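Local coordinates for gamma-glutamyltranspeptidase (PDB 5HFT), which catalyses the conversion of oxamate to oxalate in the uric acid degradation pathway, at residues D224-R228 against G229-E233; E108-A111 against G112-H115. All coordinates share one frame; numbering follows the deposited sequence.

Contact 1: residues D224-R228 against G229-E233; sequences DSFYR and GPLAE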
loop_
_atom_site.group_PDB
_atom_site.type_symbol
_atom_site.label_atom_id
_atom_site.label_comp_id
_atom_site.label_asym_id
_atom_site.label_seq_id
_atom_site.Cartn_x
_atom_site.Cartn_y
_atom_site.Cartn_z
ATOM N N ASP A 224 -11.665 -13.635 8.373
ATOM C CA ASP A 224 -11.605 -14.610 7.294
ATOM C C ASP A 224 -12.976 -14.928 6.716
ATOM O O ASP A 224 -13.049 -15.499 5.619
ATOM C CB ASP A 224 -10.880 -15.879 7.754
ATOM C CG ASP A 224 -10.178 -16.579 6.604
ATOM O OD1 ASP A 224 -9.433 -15.891 5.866
ATOM O OD2 ASP A 224 -10.359 -17.809 6.433
ATOM N N SER A 225 -14.061 -14.556 7.404
ATOM C CA SER A 225 -15.396 -14.762 6.844
ATOM C C SER A 225 -15.568 -14.055 5.511
ATOM O O SER A 225 -16.472 -14.400 4.749
ATOM C CB SER A 225 -16.456 -14.295 7.838
ATOM O OG SER A 225 -16.539 -12.883 7.892
ATOM N N PHE A 226 -14.700 -13.094 5.202
ATOM C CA PHE A 226 -14.698 -12.444 3.896
ATOM C C PHE A 226 -14.503 -13.451 2.770
ATOM O O PHE A 226 -15.051 -13.272 1.675
ATOM C CB PHE A 226 -13.603 -11.374 3.901
ATOM C CG PHE A 226 -13.545 -10.496 2.675
ATOM C CD1 PHE A 226 -12.928 -10.937 1.512
ATOM C CD2 PHE A 226 -14.006 -9.192 2.724
ATOM C CE1 PHE A 226 -12.812 -10.125 0.399
ATOM C CE2 PHE A 226 -13.905 -8.374 1.610
ATOM C CZ PHE A 226 -13.299 -8.852 0.441
ATOM N N TYR A 227 -13.739 -14.518 3.014
ATOM C CA TYR A 227 -13.503 -15.540 1.997
ATOM C C TYR A 227 -14.153 -16.881 2.306
ATOM O O TYR A 227 -14.325 -17.683 1.389
ATOM C CB TYR A 227 -11.997 -15.768 1.794
ATOM C CG TYR A 227 -11.212 -14.500 1.555
ATOM C CD1 TYR A 227 -10.870 -13.652 2.614
ATOM C CD2 TYR A 227 -10.802 -14.144 0.276
ATOM C CE1 TYR A 227 -10.151 -12.479 2.402
ATOM C CE2 TYR A 227 -10.081 -12.971 0.055
ATOM C CZ TYR A 227 -9.762 -12.145 1.125
ATOM O OH TYR A 227 -9.051 -10.983 0.911
ATOM N N ARG A 228 -14.536 -17.130 3.570
ATOM C CA ARG A 228 -14.984 -18.448 4.015
ATOM C C ARG A 228 -16.160 -18.397 4.995
ATOM O O ARG A 228 -16.423 -19.392 5.681
ATOM C CB ARG A 228 -13.819 -19.224 4.660
ATOM C CG ARG A 228 -12.810 -19.735 3.642
ATOM C CD ARG A 228 -11.374 -19.828 4.143
ATOM N NE ARG A 228 -10.488 -19.663 2.997
ATOM C CZ ARG A 228 -9.557 -18.729 2.889
ATOM N NH1 ARG A 228 -9.329 -17.892 3.887
ATOM N NH2 ARG A 228 -8.839 -18.655 1.782
ATOM N N GLY A 229 -16.874 -17.277 5.080
ATOM C CA GLY A 229 -17.998 -17.149 5.978
ATOM C C GLY A 229 -19.205 -16.519 5.307
ATOM O O GLY A 229 -19.311 -16.497 4.071
ATOM N N PRO A 230 -20.152 -16.014 6.122
ATOM C CA PRO A 230 -21.372 -15.389 5.559
ATOM C C PRO A 230 -21.102 -14.263 4.575
ATOM O O PRO A 230 -21.763 -14.183 3.532
ATOM C CB PRO A 230 -22.111 -14.872 6.809
ATOM C CG PRO A 230 -21.662 -15.770 7.919
ATOM C CD PRO A 230 -20.213 -16.128 7.593
ATOM N N LEU A 231 -20.156 -13.377 4.893
ATOM C CA LEU A 231 -19.829 -12.276 3.993
ATOM C C LEU A 231 -19.272 -12.780 2.667
ATOM O O LEU A 231 -19.464 -12.139 1.630
ATOM C CB LEU A 231 -18.828 -11.319 4.659
ATOM C CG LEU A 231 -18.532 -10.095 3.781
ATOM C CD1 LEU A 231 -19.811 -9.336 3.490
ATOM C CD2 LEU A 231 -17.466 -9.190 4.376
ATOM N N ALA A 232 -18.549 -13.899 2.671
ATOM C CA ALA A 232 -18.061 -14.413 1.402
ATOM C C ALA A 232 -19.219 -14.842 0.518
ATOM O O ALA A 232 -19.231 -14.562 -0.687
ATOM C CB ALA A 232 -17.121 -15.584 1.648
ATOM N N GLU A 233 -20.228 -15.479 1.112
ATOM C CA GLU A 233 -21.384 -15.909 0.335
ATOM C C GLU A 233 -22.229 -14.722 -0.119
ATOM O O GLU A 233 -22.766 -14.734 -1.235
ATOM C CB GLU A 233 -22.187 -16.947 1.122
ATOM C CG GLU A 233 -21.392 -18.269 1.249
ATOM C CD GLU A 233 -22.158 -19.375 1.929
ATOM O OE1 GLU A 233 -22.489 -19.224 3.127
ATOM O OE2 GLU A 233 -22.395 -20.412 1.271
#

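Contact 2: residues E108-A111 against G112-H115; sequences EAYA and GQRH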
loop_
_atom_site.group_PDB
_atom_site.type_symbol
_atom_site.label_atom_id
_atom_site.label_comp_id
_atom_site.label_asym_id
_atom_site.label_seq_id
_atom_site.Cartn_x
_atom_site.Cartn_y
_atom_site.Cartn_z
ATOM N N GLU A 108 -11.108 -16.779 -23.483
ATOM C CA GLU A 108 -12.213 -16.699 -24.436
ATOM C C GLU A 108 -13.174 -15.575 -24.078
ATOM O O GLU A 108 -13.607 -14.817 -24.954
ATOM C CB GLU A 108 -12.956 -18.036 -24.498
ATOM N N ALA A 109 -13.496 -15.445 -22.784
ATOM C CA ALA A 109 -14.535 -14.543 -22.288
ATOM C C ALA A 109 -14.323 -13.079 -22.667
ATOM O O ALA A 109 -15.271 -12.289 -22.557
ATOM C CB ALA A 109 -14.632 -14.671 -20.768
ATOM N N TYR A 110 -13.140 -12.704 -23.151
ATOM C CA TYR A 110 -12.853 -11.330 -23.552
ATOM C C TYR A 110 -12.629 -11.236 -25.066
ATOM O O TYR A 110 -11.822 -10.437 -25.558
ATOM C CB TYR A 110 -11.674 -10.775 -22.738
ATOM C CG TYR A 110 -12.003 -10.713 -21.247
ATOM C CD1 TYR A 110 -11.827 -11.820 -20.417
ATOM C CD2 TYR A 110 -12.546 -9.559 -20.682
ATOM C CE1 TYR A 110 -12.161 -11.771 -19.061
ATOM C CE2 TYR A 110 -12.882 -9.503 -19.326
ATOM C CZ TYR A 110 -12.687 -10.610 -18.523
ATOM O OH TYR A 110 -13.023 -10.550 -17.184
ATOM N N ALA A 111 -13.392 -12.062 -25.799
ATOM C CA ALA A 111 -13.550 -12.121 -27.255
ATOM C C ALA A 111 -12.458 -11.456 -28.093
ATOM O O ALA A 111 -11.269 -11.774 -27.968
ATOM C CB ALA A 111 -14.914 -11.518 -27.624
ATOM N N GLY A 112 -12.874 -10.563 -28.985
ATOM C CA GLY A 112 -11.982 -9.860 -29.881
ATOM C C GLY A 112 -11.707 -8.466 -29.363
ATOM O O GLY A 112 -11.335 -7.559 -30.118
ATOM N N GLN A 113 -11.930 -8.285 -28.062
ATOM C CA GLN A 113 -11.514 -7.064 -27.391
ATOM C C GLN A 113 -10.000 -7.038 -27.310
ATOM O O GLN A 113 -9.375 -8.046 -26.975
ATOM C CB GLN A 113 -12.116 -6.985 -25.994
ATOM C CG GLN A 113 -13.619 -7.081 -25.950
ATOM C CD GLN A 113 -14.121 -7.217 -24.534
ATOM O OE1 GLN A 113 -14.135 -8.310 -23.975
ATOM N NE2 GLN A 113 -14.479 -6.092 -23.922
ATOM N N ARG A 114 -9.411 -5.893 -27.632
ATOM C CA ARG A 114 -7.959 -5.795 -27.684
ATOM C C ARG A 114 -7.325 -5.618 -26.313
ATOM O O ARG A 114 -6.098 -5.503 -26.235
ATOM C CB ARG A 114 -7.534 -4.643 -28.600
ATOM N N HIS A 115 -8.119 -5.574 -25.243
ATOM C CA HIS A 115 -7.610 -5.456 -23.879
ATOM C C HIS A 115 -8.750 -5.787 -22.926
ATOM O O HIS A 115 -9.914 -5.875 -23.327
ATOM C CB HIS A 115 -7.044 -4.056 -23.597
#

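Contact 1: residues D224-R228 against G229-E233
The carbonyl oxygen of Ser-225 is gripped by two backbone N-H groups from across the junction. Gly-229 N donates to Ser-225 O at 2.9 Å, an i to i+4 bond that spans the junction. The second donor, Ala-232 N, a first-turn residue of the next helix, lies 3.0 Å from Ser-225 O and bonds more weakly. Gly-229 is the N-cap of helix 230-242, and its own carbonyl accepts from Glu-233 N in the first turn. This is a helix-to-helix junction through the glycine, whose CA lies 3.7 Å from Ser-225 CB. Ala-232 acts as a knob: its CB is set among Ser-225, Phe-226, Tyr-227 and Arg-228, against the main chain of the preceding turn. Beside it, with CG anti to the backbone N (chi1 -176°), Leu-231 carries its CD2 to 3.8 Å from Phe-226 CD2, an apolar touch oblique to the ring. The Leu-231 side chain also packs on Thr-214 and Leu-218 of helix 209-221. Phe-226 CD1 in turn lies over one face of the Tyr-227 ring, near its rim, while Tyr-227 OH bonds to Ala-128 O and to Ser-132 N. Arg-228, its chain bent at chi2, folds back toward Asp-224, and its NH1 forms a salt bridge of 2.7 Å with Asp-224 OD2. That oxygen uses its syn lone pair and itself lies 5° out of the guanidinium plane, and Tyr-227 CB lies over the centre of one face of the guanidinium. Arg-228 NE is bonded to Gln-252 O, so that with the salt bridge the guanidinium is gripped at two nitrogens, which restrains its rotation.

Contact 2: residues E108-A111 against G112-H115
Gly-112 follows Ala-111 at the corner of a tight reversal, and the two form the central pair of a type II' beta turn running from Tyr-110 to Gln-113. Ala-111 has a positive phi (19°), which swings the chain round so that Gln-113 comes back over Tyr-110. Gln-113 closes the turn: its N lies 3.3 Å from Tyr-110 O in a weak hydrogen bond, bent at the hydrogen to 136°. The same residue lays its side chain alongside that carbonyl, with CB 3.5 Å from Tyr-110 O. CG stands anti to the carbonyl carbon, and the extended chain beyond it brings OE1 back to 3.3 Å from Tyr-110 CA. OE1 also approaches Tyr-110 CB and CD2, obliquely to the ring, and the amide and ring planes are nearly parallel, 12° apart. The hydroxyl of Tyr-110 is bonded to Gln-122 O, and its side chain touches Ile-116, Pro-117, Leu-125 and Pro-245. A type I turn, closed by Ala-111 N on Glu-108 O at 2.9 Å, precedes it, and the two share Tyr-110 and Ala-111: two overlapping beta turns, type I then type II', in a surface loop.

How the contacts relate
Contact 2 comes first along the chain, in the long connection between strand 93-97 and helix 130-144; contact 1 follows about a hundred residues later, at the junction of helices 225-228 and 230-242. Their centres lie 31 Å apart and their nearest atoms about 18 Å, so they do not touch. Helix 130-144, which the loop of contact 2 leads into, is packed against by residues of contact 1, and Pro-245, just beyond the helix that contact 1 starts, touches the tyrosine of contact 2. Thus the partly buried helix junction and the solvent-facing turns are linked indirectly, through neighbouring elements of the same gamma-glutamyltranspeptidase family region.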